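Local atomic coordinates of L544 (PDB entry 4AMQ), a protein that probably transfers nucleotidyl groups with the help of divalent metal ions, and is found in the virion of the giant mimivirus. Residues Gln84-Leu89 with Ser170-Gly175; Ser306-Ile311 with Asn320-Ile325; Glu31-Asn36 with Val203-Tyr208. One frame throughout, in Å; residues are numbered along the deposited sequence.

Contact 1: Gln84-Leu89 with Ser170-Gly175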
ATOM      1  N   GLN A  84     -25.388  -4.873   0.292  1.00 42.67           N
ATOM      2  CA  GLN A  84     -26.019  -4.579   1.572  1.00 44.22           C
ATOM      3  C   GLN A  84     -25.130  -4.965   2.756  1.00 44.10           C
ATOM      4  O   GLN A  84     -25.178  -4.326   3.808  1.00 43.07           O
ATOM      5  CB  GLN A  84     -27.386  -5.262   1.675  1.00 46.13           C
ATOM      6  CG  GLN A  84     -28.118  -4.998   2.985  1.00 48.12           C
ATOM      7  CD  GLN A  84     -28.375  -3.523   3.227  1.00 54.90           C
ATOM      8  OE1 GLN A  84     -28.660  -2.767   2.294  1.00 55.78           O
ATOM      9  NE2 GLN A  84     -28.269  -3.104   4.484  1.00 48.37           N
ATOM     10  N   ARG A  85     -24.318  -6.003   2.581  1.00 39.00           N
ATOM     11  CA  ARG A  85     -23.373  -6.410   3.620  1.00 39.50           C
ATOM     12  C   ARG A  85     -22.228  -5.405   3.770  1.00 38.48           C
ATOM     13  O   ARG A  85     -21.690  -5.224   4.860  1.00 36.87           O
ATOM     14  CB  ARG A  85     -22.821  -7.811   3.339  1.00 39.33           C
ATOM     15  CG  ARG A  85     -21.668  -8.236   4.244  1.00 38.50           C
ATOM     16  CD  ARG A  85     -22.042  -8.201   5.726  1.00 42.43           C
ATOM     17  NE  ARG A  85     -20.944  -8.671   6.568  1.00 34.58           N
ATOM     18  CZ  ARG A  85     -20.857  -8.462   7.878  1.00 39.48           C
ATOM     19  NH1 ARG A  85     -21.806  -7.783   8.506  1.00 41.30           N
ATOM     20  NH2 ARG A  85     -19.817  -8.929   8.560  1.00 33.88           N
ATOM     21  N   ILE A  86     -21.858  -4.757   2.670  1.00 37.70           N
ATOM     22  CA  ILE A  86     -20.827  -3.728   2.706  1.00 40.21           C
ATOM     23  C   ILE A  86     -21.386  -2.478   3.375  1.00 40.36           C
ATOM     24  O   ILE A  86     -20.688  -1.799   4.129  1.00 38.72           O
ATOM     25  CB  ILE A  86     -20.305  -3.386   1.295  1.00 36.35           C
ATOM     26  CG1 ILE A  86     -19.754  -4.642   0.617  1.00 40.72           C
ATOM     27  CG2 ILE A  86     -19.227  -2.318   1.366  1.00 31.51           C
ATOM     28  CD1 ILE A  86     -18.739  -5.392   1.457  1.00 36.92           C
ATOM     29  N   VAL A  87     -22.652  -2.187   3.099  1.00 38.80           N
ATOM     30  CA  VAL A  87     -23.341  -1.083   3.749  1.00 40.31           C
ATOM     31  C   VAL A  87     -23.390  -1.313   5.255  1.00 38.34           C
ATOM     32  O   VAL A  87     -23.148  -0.396   6.038  1.00 39.21           O
ATOM     33  CB  VAL A  87     -24.764  -0.899   3.192  1.00 41.29           C
ATOM     34  CG1 VAL A  87     -25.589  -0.001   4.103  1.00 40.66           C
ATOM     35  CG2 VAL A  87     -24.704  -0.329   1.784  1.00 38.24           C
ATOM     36  N   ASP A  88     -23.694  -2.544   5.656  1.00 36.89           N
ATOM     37  CA  ASP A  88     -23.726  -2.897   7.071  1.00 40.23           C
ATOM     38  C   ASP A  88     -22.358  -2.687   7.716  1.00 37.83           C
ATOM     39  O   ASP A  88     -22.256  -2.122   8.801  1.00 38.93           O
ATOM     40  CB  ASP A  88     -24.191  -4.342   7.259  1.00 42.01           C
ATOM     41  CG  ASP A  88     -25.638  -4.548   6.845  1.00 49.70           C
ATOM     42  OD1 ASP A  88     -26.238  -3.603   6.290  1.00 48.25           O
ATOM     43  OD2 ASP A  88     -26.173  -5.657   7.063  1.00 46.71           O
ATOM     44  N   LEU A  89     -21.308  -3.142   7.043  1.00 35.48           N
ATOM     45  CA  LEU A  89     -19.950  -2.937   7.535  1.00 35.61           C
ATOM     46  C   LEU A  89     -19.653  -1.452   7.721  1.00 34.32           C
ATOM     47  O   LEU A  89     -19.180  -1.029   8.774  1.00 33.10           O
ATOM     48  CB  LEU A  89     -18.926  -3.568   6.587  1.00 35.53           C
ATOM     49  CG  LEU A  89     -18.738  -5.080   6.722  1.00 35.40           C
ATOM     50  CD1 LEU A  89     -17.830  -5.613   5.625  1.00 34.07           C
ATOM     51  CD2 LEU A  89     -18.179  -5.424   8.098  1.00 33.48           C
ATOM     52  N   SER A 170     -18.974   7.082   1.439  1.00 36.54           N
ATOM     53  CA  SER A 170     -20.169   7.857   1.127  1.00 39.68           C
ATOM     54  C   SER A 170     -20.668   7.556  -0.283  1.00 39.16           C
ATOM     55  O   SER A 170     -21.870   7.579  -0.542  1.00 43.16           O
ATOM     56  CB  SER A 170     -19.903   9.354   1.285  1.00 32.02           C
ATOM     57  OG  SER A 170     -18.945   9.799   0.344  1.00 48.87           O
ATOM     58  N   GLU A 171     -19.741   7.279  -1.193  1.00 40.43           N
ATOM     59  CA  GLU A 171     -20.105   6.898  -2.553  1.00 38.87           C
ATOM     60  C   GLU A 171     -20.777   5.529  -2.552  1.00 41.32           C
ATOM     61  O   GLU A 171     -21.702   5.285  -3.324  1.00 45.56           O
ATOM     62  CB  GLU A 171     -18.878   6.906  -3.474  1.00 39.40           C
ATOM     63  CG  GLU A 171     -18.355   8.306  -3.795  1.00 39.58           C
ATOM     64  CD  GLU A 171     -17.081   8.299  -4.626  1.00 42.91           C
ATOM     65  OE1 GLU A 171     -16.518   7.207  -4.857  1.00 44.11           O
ATOM     66  OE2 GLU A 171     -16.639   9.388  -5.049  1.00 46.33           O
ATOM     67  N   VAL A 172     -20.315   4.644  -1.674  1.00 40.98           N
ATOM     68  CA  VAL A 172     -20.912   3.318  -1.543  1.00 40.15           C
ATOM     69  C   VAL A 172     -22.310   3.411  -0.943  1.00 41.62           C
ATOM     70  O   VAL A 172     -23.260   2.839  -1.479  1.00 41.49           O
ATOM     71  CB  VAL A 172     -20.044   2.377  -0.685  1.00 37.49           C
ATOM     72  CG1 VAL A 172     -20.801   1.093  -0.374  1.00 39.03           C
ATOM     73  CG2 VAL A 172     -18.739   2.067  -1.400  1.00 34.74           C
ATOM     74  N   LEU A 173     -22.432   4.140   0.164  1.00 36.36           N
ATOM     75  CA  LEU A 173     -23.730   4.363   0.792  1.00 37.99           C
ATOM     76  C   LEU A 173     -24.711   5.020  -0.176  1.00 44.46           C
ATOM     77  O   LEU A 173     -25.882   4.642  -0.238  1.00 46.31           O
ATOM     78  CB  LEU A 173     -23.583   5.211   2.057  1.00 40.48           C
ATOM     79  CG  LEU A 173     -22.844   4.553   3.222  1.00 39.66           C
ATOM     80  CD1 LEU A 173     -22.777   5.497   4.416  1.00 45.54           C
ATOM     81  CD2 LEU A 173     -23.517   3.241   3.608  1.00 38.53           C
ATOM     82  N   ALA A 174     -24.232   6.005  -0.930  1.00 38.60           N
ATOM     83  CA  ALA A 174     -25.061   6.663  -1.934  1.00 44.12           C
ATOM     84  C   ALA A 174     -25.416   5.690  -3.053  1.00 52.51           C
ATOM     85  O   ALA A 174     -26.453   5.826  -3.706  1.00 50.54           O
ATOM     86  CB  ALA A 174     -24.352   7.884  -2.496  1.00 43.68           C
ATOM     87  N   GLY A 175     -24.547   4.708  -3.274  1.00 50.50           N
ATOM     88  CA  GLY A 175     -24.775   3.699  -4.290  1.00 46.23           C
ATOM     89  C   GLY A 175     -24.435   4.160  -5.693  1.00 50.80           C
ATOM     90  O   GLY A 175     -24.714   3.458  -6.664  1.00 54.27           O
TER
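Two helical turns come together where the CA atoms of V87 and L173 stand 6.2 Å apart, with no hydrogen bond passing between the backbones. The touching is done by methyl groups, in two pairs. L173 puts CD2 at the fork of V87: a chi1 of 165° turns V87 CG1 to the carbonyl side, where L173 CD2 comes nearest, 3.9 Å from V87 CG1 against 4.2 Å from V87 CG2. Deeper in, I86 meets V172 branch to branch, CG2 of I86 to CG1 of V172 at 4.1 Å, the two side chains running at about a right angle. In the nucleotidyltransferase domain, helix 169-174 follows the edge strand 164-167 of the mixed sheet, and helix 82-93 runs down to F93, which binds the magnesium ion together with D96 and I99. V172 and L173 also rest on I90 one turn further along that helix, while the hydroxyl of Y83 is hydrogen-bonded to V172 O. A174 is the last helical residue of its segment, and G175, with positive phi, turns the chain out of the helix.

Contact 2: Ser306-Ile311 with Asn320-Ile325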
ATOM      1  N   SER A 306       5.358   8.786  16.370  1.00 23.58           N
ATOM      2  CA  SER A 306       5.929   7.447  16.288  1.00 24.95           C
ATOM      3  C   SER A 306       7.144   7.422  15.371  1.00 26.87           C
ATOM      4  O   SER A 306       8.090   6.673  15.608  1.00 32.55           O
ATOM      5  CB  SER A 306       4.889   6.430  15.804  1.00 28.03           C
ATOM      6  OG  SER A 306       4.626   6.585  14.420  1.00 26.35           O
ATOM      7  N   ILE A 307       7.113   8.241  14.325  1.00 26.87           N
ATOM      8  CA  ILE A 307       8.192   8.267  13.340  1.00 26.51           C
ATOM      9  C   ILE A 307       9.441   8.946  13.895  1.00 33.35           C
ATOM     10  O   ILE A 307      10.560   8.489  13.668  1.00 29.99           O
ATOM     11  CB  ILE A 307       7.751   8.969  12.037  1.00 28.83           C
ATOM     12  CG1 ILE A 307       6.758   8.090  11.271  1.00 27.84           C
ATOM     13  CG2 ILE A 307       8.955   9.297  11.166  1.00 27.03           C
ATOM     14  CD1 ILE A 307       6.350   8.650   9.923  1.00 29.66           C
ATOM     15  N   ILE A 308       9.237  10.037  14.628  1.00 27.18           N
ATOM     16  CA  ILE A 308      10.330  10.766  15.263  1.00 34.31           C
ATOM     17  C   ILE A 308      11.109   9.869  16.217  1.00 33.99           C
ATOM     18  O   ILE A 308      12.339   9.879  16.222  1.00 40.97           O
ATOM     19  CB  ILE A 308       9.813  11.997  16.042  1.00 35.24           C
ATOM     20  CG1 ILE A 308       9.193  13.016  15.086  1.00 37.02           C
ATOM     21  CG2 ILE A 308      10.941  12.645  16.823  1.00 45.12           C
ATOM     22  CD1 ILE A 308      10.139  13.494  14.011  1.00 38.28           C
ATOM     23  N   LYS A 309      10.386   9.092  17.017  1.00 31.33           N
ATOM     24  CA  LYS A 309      11.012   8.158  17.948  1.00 38.35           C
ATOM     25  C   LYS A 309      11.819   7.070  17.235  1.00 37.39           C
ATOM     26  O   LYS A 309      12.961   6.797  17.598  1.00 37.55           O
ATOM     27  CB  LYS A 309       9.961   7.507  18.851  1.00 39.54           C
ATOM     28  CG  LYS A 309      10.505   6.360  19.695  1.00 47.11           C
ATOM     29  CD  LYS A 309       9.436   5.763  20.599  1.00 54.57           C
ATOM     30  CE  LYS A 309      10.020   4.706  21.538  1.00 63.66           C
ATOM     31  NZ  LYS A 309      10.482   3.478  20.825  1.00 62.72           N
ATOM     32  N   ASP A 310      11.222   6.455  16.219  1.00 38.28           N
ATOM     33  CA  ASP A 310      11.822   5.288  15.568  1.00 37.98           C
ATOM     34  C   ASP A 310      12.937   5.626  14.581  1.00 32.96           C
ATOM     35  O   ASP A 310      13.830   4.814  14.344  1.00 36.49           O
ATOM     36  CB  ASP A 310      10.746   4.451  14.875  1.00 34.87           C
ATOM     37  CG  ASP A 310       9.765   3.846  15.853  1.00 41.59           C
ATOM     38  OD1 ASP A 310      10.114   3.733  17.045  1.00 41.27           O
ATOM     39  OD2 ASP A 310       8.650   3.480  15.429  1.00 39.41           O
ATOM     40  N   ILE A 311      12.878   6.821  14.007  1.00 32.99           N
ATOM     41  CA  ILE A 311      13.848   7.248  13.008  1.00 32.17           C
ATOM     42  C   ILE A 311      15.267   7.278  13.580  1.00 36.66           C
ATOM     43  O   ILE A 311      16.250   7.146  12.844  1.00 36.57           O
ATOM     44  CB  ILE A 311      13.479   8.642  12.462  1.00 38.91           C
ATOM     45  CG1 ILE A 311      14.140   8.886  11.112  1.00 40.66           C
ATOM     46  CG2 ILE A 311      13.866   9.725  13.444  1.00 42.32           C
ATOM     47  CD1 ILE A 311      13.644   7.958  10.058  1.00 33.92           C
ATOM     48  N   ASN A 320      18.463  16.580  10.197  1.00 48.78           N
ATOM     49  CA  ASN A 320      17.962  17.940  10.006  1.00 51.12           C
ATOM     50  C   ASN A 320      16.501  17.932   9.582  1.00 49.16           C
ATOM     51  O   ASN A 320      15.742  18.839   9.922  1.00 48.67           O
ATOM     52  CB  ASN A 320      18.793  18.698   8.969  1.00 51.99           C
ATOM     53  CG  ASN A 320      20.201  18.983   9.445  1.00 62.04           C
ATOM     54  OD1 ASN A 320      20.481  18.962  10.645  1.00 62.67           O
ATOM     55  ND2 ASN A 320      21.098  19.257   8.504  1.00 63.85           N
ATOM     56  N   ILE A 321      16.115  16.907   8.826  1.00 51.20           N
ATOM     57  CA  ILE A 321      14.724  16.727   8.427  1.00 47.48           C
ATOM     58  C   ILE A 321      13.848  16.598   9.668  1.00 44.23           C
ATOM     59  O   ILE A 321      12.755  17.162   9.736  1.00 47.61           O
ATOM     60  CB  ILE A 321      14.536  15.466   7.553  1.00 46.77           C
ATOM     61  CG1 ILE A 321      15.424  15.529   6.306  1.00 52.26           C
ATOM     62  CG2 ILE A 321      13.070  15.291   7.171  1.00 36.94           C
ATOM     63  CD1 ILE A 321      15.174  16.741   5.425  1.00 53.38           C
ATOM     64  N   ILE A 322      14.344  15.851  10.651  1.00 48.80           N
ATOM     65  CA  ILE A 322      13.638  15.647  11.911  1.00 47.90           C
ATOM     66  C   ILE A 322      13.467  16.959  12.680  1.00 46.72           C
ATOM     67  O   ILE A 322      12.382  17.248  13.199  1.00 44.64           O
ATOM     68  CB  ILE A 322      14.366  14.614  12.799  1.00 49.20           C
ATOM     69  CG1 ILE A 322      14.541  13.290  12.045  1.00 52.83           C
ATOM     70  CG2 ILE A 322      13.628  14.423  14.123  1.00 48.20           C
ATOM     71  CD1 ILE A 322      13.243  12.699  11.525  1.00 52.16           C
ATOM     72  N   ASP A 323      14.535  17.751  12.755  1.00 50.59           N
ATOM     73  CA  ASP A 323      14.472  19.051  13.418  1.00 44.89           C
ATOM     74  C   ASP A 323      13.453  19.971  12.741  1.00 44.54           C
ATOM     75  O   ASP A 323      12.716  20.694  13.409  1.00 46.74           O
ATOM     76  CB  ASP A 323      15.849  19.721  13.443  1.00 50.98           C
ATOM     77  CG  ASP A 323      16.863  18.944  14.265  1.00 60.81           C
ATOM     78  OD1 ASP A 323      16.441  18.097  15.084  1.00 60.71           O
ATOM     79  OD2 ASP A 323      18.080  19.181  14.098  1.00 58.85           O
ATOM     80  N   LYS A 324      13.415  19.942  11.410  1.00 42.66           N
ATOM     81  CA  LYS A 324      12.433  20.715  10.652  1.00 42.28           C
ATOM     82  C   LYS A 324      11.000  20.285  10.976  1.00 42.75           C
ATOM     83  O   LYS A 324      10.082  21.105  10.983  1.00 43.90           O
ATOM     84  CB  LYS A 324      12.686  20.587   9.148  1.00 43.14           C
ATOM     85  CG  LYS A 324      13.920  21.322   8.656  1.00 50.63           C
ATOM     86  CD  LYS A 324      13.834  21.636   7.159  1.00 55.06           C
ATOM     87  CE  LYS A 324      13.817  20.387   6.296  1.00 53.18           C
ATOM     88  NZ  LYS A 324      13.626  20.709   4.847  1.00 54.44           N
ATOM     89  N   ILE A 325      10.811  18.997  11.245  1.00 41.31           N
ATOM     90  CA  ILE A 325       9.490  18.481  11.586  1.00 40.60           C
ATOM     91  C   ILE A 325       9.065  18.961  12.972  1.00 40.55           C
ATOM     92  O   ILE A 325       7.895  19.273  13.193  1.00 39.20           O
ATOM     93  CB  ILE A 325       9.443  16.936  11.484  1.00 37.35           C
ATOM     94  CG1 ILE A 325       9.283  16.511  10.023  1.00 34.37           C
ATOM     95  CG2 ILE A 325       8.308  16.364  12.302  1.00 33.84           C
ATOM     96  CD1 ILE A 325       9.587  15.047   9.769  1.00 39.88           C
TER
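No flat group takes part where I308 and I311 meet I322 and I325: no ring, amide or carboxylate offers a face or an edge to the other segment, and every contact is between branched aliphatic chains. The motif is an antiparallel alpha-hairpin of the helical domain, in which helices 297-311 and 319-331 are joined by a short loop. Over these segments the axes pass 11.1 Å apart, with 154° between their directions, a gap the isoleucines span, terminal methyl against branch methyl. At one level the terminal methyl is CD1 of I308. It enters between two methyl branches, 3.6 Å from CG2 of I322 and 3.8 Å from CG2 of I325. The bent shape of I308, with chi2 at -58°, brings this terminal methyl across although the root of the side chain is not aimed at the partner helix. I325 also touches L344 of helix 334-368, and I307 reaches L348 there and L279 and I283 of helix 274-292, so the hairpin is packed against other helices of the domain.

Polar groups sit off to the side of the isoleucines. The carboxylate of buried D310 is paired with R282 through OD2 and with K313 through OD1, which probably compensates its charge. K324 NZ is hydrogen-bonded to Q347 OE1.

At the other level I311 turns CG2 into the crowded position between its backbone N and carbonyl carbon. I322 lays its outer end alongside this branch in the opposite sense, with I322 CD1 3.6 Å from I311 CG2 and 3.9 Å from I311 CG1.

Contact 3: Glu31-Asn36 with Val203-Tyr208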
ATOM      1  N   GLU A  31      -1.093 -11.097  17.239  1.00 37.18           N
ATOM      2  CA  GLU A  31      -1.805 -11.877  16.226  1.00 35.93           C
ATOM      3  C   GLU A  31      -3.183 -12.300  16.726  1.00 40.07           C
ATOM      4  O   GLU A  31      -4.179 -12.182  16.011  1.00 36.93           O
ATOM      5  CB  GLU A  31      -0.997 -13.114  15.815  1.00 41.36           C
ATOM      6  CG  GLU A  31      -1.633 -13.911  14.674  1.00 45.23           C
ATOM      7  CD  GLU A  31      -0.893 -15.201  14.348  1.00 51.03           C
ATOM      8  OE1 GLU A  31       0.341 -15.255  14.530  1.00 52.82           O
ATOM      9  OE2 GLU A  31      -1.551 -16.168  13.909  1.00 59.30           O
ATOM     10  N   ARG A  32      -3.234 -12.793  17.959  1.00 41.28           N
ATOM     11  CA  ARG A  32      -4.492 -13.226  18.555  1.00 43.31           C
ATOM     12  C   ARG A  32      -5.451 -12.044  18.685  1.00 40.06           C
ATOM     13  O   ARG A  32      -6.642 -12.167  18.403  1.00 40.27           O
ATOM     14  CB  ARG A  32      -4.249 -13.871  19.923  1.00 41.83           C
ATOM     15  CG  ARG A  32      -5.373 -14.783  20.403  1.00 43.85           C
ATOM     16  CD  ARG A  32      -5.155 -16.230  19.968  1.00 59.06           C
ATOM     17  NE  ARG A  32      -5.429 -16.449  18.549  1.00 60.81           N
ATOM     18  CZ  ARG A  32      -6.578 -16.922  18.075  1.00 64.76           C
ATOM     19  NH1 ARG A  32      -7.567 -17.225  18.907  1.00 62.67           N
ATOM     20  NH2 ARG A  32      -6.740 -17.092  16.769  1.00 69.28           N
ATOM     21  N   TYR A  33      -4.926 -10.899  19.113  1.00 38.89           N
ATOM     22  CA  TYR A  33      -5.733  -9.689  19.208  1.00 41.68           C
ATOM     23  C   TYR A  33      -6.315  -9.324  17.846  1.00 41.07           C
ATOM     24  O   TYR A  33      -7.493  -8.988  17.737  1.00 40.19           O
ATOM     25  CB  TYR A  33      -4.911  -8.523  19.755  1.00 40.53           C
ATOM     26  CG  TYR A  33      -5.654  -7.205  19.749  1.00 42.76           C
ATOM     27  CD1 TYR A  33      -6.587  -6.906  20.733  1.00 44.62           C
ATOM     28  CD2 TYR A  33      -5.419  -6.257  18.759  1.00 42.05           C
ATOM     29  CE1 TYR A  33      -7.269  -5.701  20.732  1.00 44.95           C
ATOM     30  CE2 TYR A  33      -6.096  -5.052  18.748  1.00 40.96           C
ATOM     31  CZ  TYR A  33      -7.020  -4.778  19.736  1.00 46.73           C
ATOM     32  OH  TYR A  33      -7.695  -3.577  19.729  1.00 42.02           O
ATOM     33  N   ILE A  34      -5.480  -9.398  16.813  1.00 36.26           N
ATOM     34  CA  ILE A  34      -5.912  -9.108  15.451  1.00 36.45           C
ATOM     35  C   ILE A  34      -7.000 -10.079  14.999  1.00 38.79           C
ATOM     36  O   ILE A  34      -8.059  -9.661  14.527  1.00 38.51           O
ATOM     37  CB  ILE A  34      -4.726  -9.139  14.462  1.00 33.77           C
ATOM     38  CG1 ILE A  34      -3.795  -7.949  14.717  1.00 41.60           C
ATOM     39  CG2 ILE A  34      -5.223  -9.121  13.025  1.00 35.40           C
ATOM     40  CD1 ILE A  34      -2.565  -7.921  13.835  1.00 37.63           C
ATOM     41  N   LYS A  35      -6.741 -11.372  15.158  1.00 36.39           N
ATOM     42  CA  LYS A  35      -7.693 -12.401  14.747  1.00 38.52           C
ATOM     43  C   LYS A  35      -8.977 -12.401  15.575  1.00 41.09           C
ATOM     44  O   LYS A  35     -10.057 -12.664  15.052  1.00 41.74           O
ATOM     45  CB  LYS A  35      -7.042 -13.782  14.806  1.00 41.85           C
ATOM     46  CG  LYS A  35      -5.926 -13.989  13.801  1.00 41.08           C
ATOM     47  CD  LYS A  35      -5.233 -15.312  14.050  1.00 49.51           C
ATOM     48  CE  LYS A  35      -4.667 -15.894  12.770  1.00 52.33           C
ATOM     49  NZ  LYS A  35      -3.989 -17.194  13.020  1.00 57.55           N
ATOM     50  N   ASN A  36      -8.862 -12.104  16.866  1.00 41.22           N
ATOM     51  CA  ASN A  36     -10.022 -12.150  17.755  1.00 42.00           C
ATOM     52  C   ASN A  36     -10.828 -10.855  17.825  1.00 43.96           C
ATOM     53  O   ASN A  36     -12.056 -10.887  17.878  1.00 46.59           O
ATOM     54  CB  ASN A  36      -9.608 -12.568  19.167  1.00 45.49           C
ATOM     55  CG  ASN A  36      -9.170 -14.015  19.242  1.00 50.14           C
ATOM     56  OD1 ASN A  36      -9.452 -14.811  18.344  1.00 49.55           O
ATOM     57  ND2 ASN A  36      -8.480 -14.367  20.320  1.00 57.01           N
ATOM     58  N   VAL A 203      -6.509   0.682  10.422  1.00 28.69           N
ATOM     59  CA  VAL A 203      -6.927   0.298  11.757  1.00 28.79           C
ATOM     60  C   VAL A 203      -5.890   0.730  12.777  1.00 26.12           C
ATOM     61  O   VAL A 203      -4.711   0.413  12.656  1.00 29.10           O
ATOM     62  CB  VAL A 203      -7.143  -1.232  11.859  1.00 31.07           C
ATOM     63  CG1 VAL A 203      -7.512  -1.638  13.285  1.00 28.21           C
ATOM     64  CG2 VAL A 203      -8.215  -1.682  10.876  1.00 27.27           C
ATOM     65  N   LYS A 204      -6.332   1.466  13.784  1.00 30.14           N
ATOM     66  CA  LYS A 204      -5.435   1.838  14.860  1.00 31.95           C
ATOM     67  C   LYS A 204      -5.278   0.648  15.791  1.00 32.85           C
ATOM     68  O   LYS A 204      -6.144   0.376  16.620  1.00 36.91           O
ATOM     69  CB  LYS A 204      -5.969   3.045  15.623  1.00 30.89           C
ATOM     70  CG  LYS A 204      -4.949   3.638  16.566  1.00 39.95           C
ATOM     71  CD  LYS A 204      -5.573   4.634  17.520  1.00 48.78           C
ATOM     72  CE  LYS A 204      -4.531   5.162  18.494  1.00 51.56           C
ATOM     73  NZ  LYS A 204      -5.135   6.047  19.526  1.00 60.19           N
ATOM     74  N   ILE A 205      -4.176  -0.075  15.642  1.00 36.18           N
ATOM     75  CA  ILE A 205      -3.932  -1.244  16.477  1.00 42.21           C
ATOM     76  C   ILE A 205      -3.425  -0.808  17.847  1.00 44.25           C
ATOM     77  O   ILE A 205      -4.012  -1.161  18.873  1.00 51.74           O
ATOM     78  CB  ILE A 205      -2.936  -2.216  15.825  1.00 34.55           C
ATOM     79  CG1 ILE A 205      -3.522  -2.774  14.528  1.00 37.95           C
ATOM     80  CG2 ILE A 205      -2.596  -3.345  16.780  1.00 40.53           C
ATOM     81  CD1 ILE A 205      -2.598  -3.734  13.809  1.00 41.41           C
ATOM     82  N   GLU A 206      -2.340  -0.038  17.860  1.00 35.98           N
ATOM     83  CA  GLU A 206      -1.833   0.539  19.101  1.00 43.14           C
ATOM     84  C   GLU A 206      -1.657   2.054  18.996  1.00 40.60           C
ATOM     85  O   GLU A 206      -2.605   2.803  19.215  1.00 43.67           O
ATOM     86  CB  GLU A 206      -0.524  -0.131  19.524  1.00 46.77           C
ATOM     87  CG  GLU A 206      -0.701  -1.551  20.038  1.00 50.76           C
ATOM     88  CD  GLU A 206       0.615  -2.216  20.383  1.00 57.47           C
ATOM     89  OE1 GLU A 206       1.662  -1.536  20.315  1.00 65.91           O
ATOM     90  OE2 GLU A 206       0.605  -3.420  20.718  1.00 61.26           O
ATOM     91  N   TYR A 207      -0.450   2.496  18.650  1.00 40.27           N
ATOM     92  CA  TYR A 207      -0.127   3.923  18.618  1.00 39.73           C
ATOM     93  C   TYR A 207      -0.465   4.628  17.300  1.00 39.73           C
ATOM     94  O   TYR A 207      -0.523   5.857  17.255  1.00 38.81           O
ATOM     95  CB  TYR A 207       1.354   4.139  18.937  1.00 43.92           C
ATOM     96  CG  TYR A 207       1.757   3.739  20.338  1.00 53.55           C
ATOM     97  CD1 TYR A 207       2.114   2.430  20.630  1.00 55.77           C
ATOM     98  CD2 TYR A 207       1.791   4.673  21.367  1.00 58.63           C
ATOM     99  CE1 TYR A 207       2.487   2.059  21.908  1.00 64.28           C
ATOM    100  CE2 TYR A 207       2.164   4.312  22.649  1.00 61.79           C
ATOM    101  CZ  TYR A 207       2.511   3.003  22.913  1.00 67.87           C
ATOM    102  OH  TYR A 207       2.883   2.633  24.184  1.00 73.40           O
ATOM    103  N   TYR A 208      -0.675   3.862  16.231  1.00 36.14           N
ATOM    104  CA  TYR A 208      -0.942   4.453  14.918  1.00 30.53           C
ATOM    105  C   TYR A 208      -1.645   3.467  13.971  1.00 31.13           C
ATOM    106  O   TYR A 208      -1.680   2.267  14.236  1.00 28.21           O
ATOM    107  CB  TYR A 208       0.362   4.983  14.304  1.00 27.47           C
ATOM    108  CG  TYR A 208       1.419   3.918  14.090  1.00 34.98           C
ATOM    109  CD1 TYR A 208       1.356   3.061  12.995  1.00 30.66           C
ATOM    110  CD2 TYR A 208       2.483   3.773  14.977  1.00 30.05           C
ATOM    111  CE1 TYR A 208       2.317   2.088  12.789  1.00 28.92           C
ATOM    112  CE2 TYR A 208       3.453   2.800  14.778  1.00 27.42           C
ATOM    113  CZ  TYR A 208       3.360   1.958  13.681  1.00 35.25           C
ATOM    114  OH  TYR A 208       4.312   0.985  13.466  1.00 34.32           O
TER
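Helix 28-42 lies against the mixed sheet of the nucleotidyltransferase domain, and here its Y33 and I34 meet I205, the first residue after strand 196-204, in the turn that leads into strand 209-217. Strand 209-217 carries D213, which binds manganese with D66 and D68; the side chain of I34 is about 12 Å from a manganese ion. The backbones stay well apart, the nearest CA atoms being those of I34 and I205 at 8.2 Å, and no hydrogen bond crosses directly between the segments.

I205 serves both helix residues with different branches. Its CD1 meets CD1 of I34 at 4.2 Å, end methyl to end methyl, the two chains meeting at a slant. I34 is stretched out, with chi2 at 178°, which carries its CD1 over to the turn; I205 is extended in the same way and sends its own CD1 to meet it. The other branch, CG2 of I205, stands 4.4 Å from CE2 of Y33 and approaches the ring obliquely. F212 of strand 209-217 touches both I34 and I205.

The polar end of Y33 reaches past I205 to Q98: the tyrosine OH and K204 O are both hydrogen-bonded to Q98 NE2, so one side-chain amide ties the phenol to the end of the strand.

With only carbon atoms of Y33, I34 and I205 touching across it, the contact depends on shape and exclusion of water rather than on directed bonds; the polar tether at the phenol probably helps set the position of the Y33 ring.

From the N terminus, residues 31-36 come first and find their partner at 203-208, so contact 3 closes a loop of 166 residues. Contact 1 is nested inside it, since 84-89 and 170-175 both belong to that loop: contact 1 joins two helices by the sheet's edge strand 164-167, contact 3 a helix and the turn between strands 196-204 and 209-217, with nearest atoms about 11 Å apart. Contact 2 follows in series, closing a loop of only eight residues in the helical domain, about 26 Å from contact 1 at the nearest atoms. It does touch contact 3: S306 OG packs 3.6 Å from Y208 CD2, so the turn of the transferase part packs on a helix of the helical part.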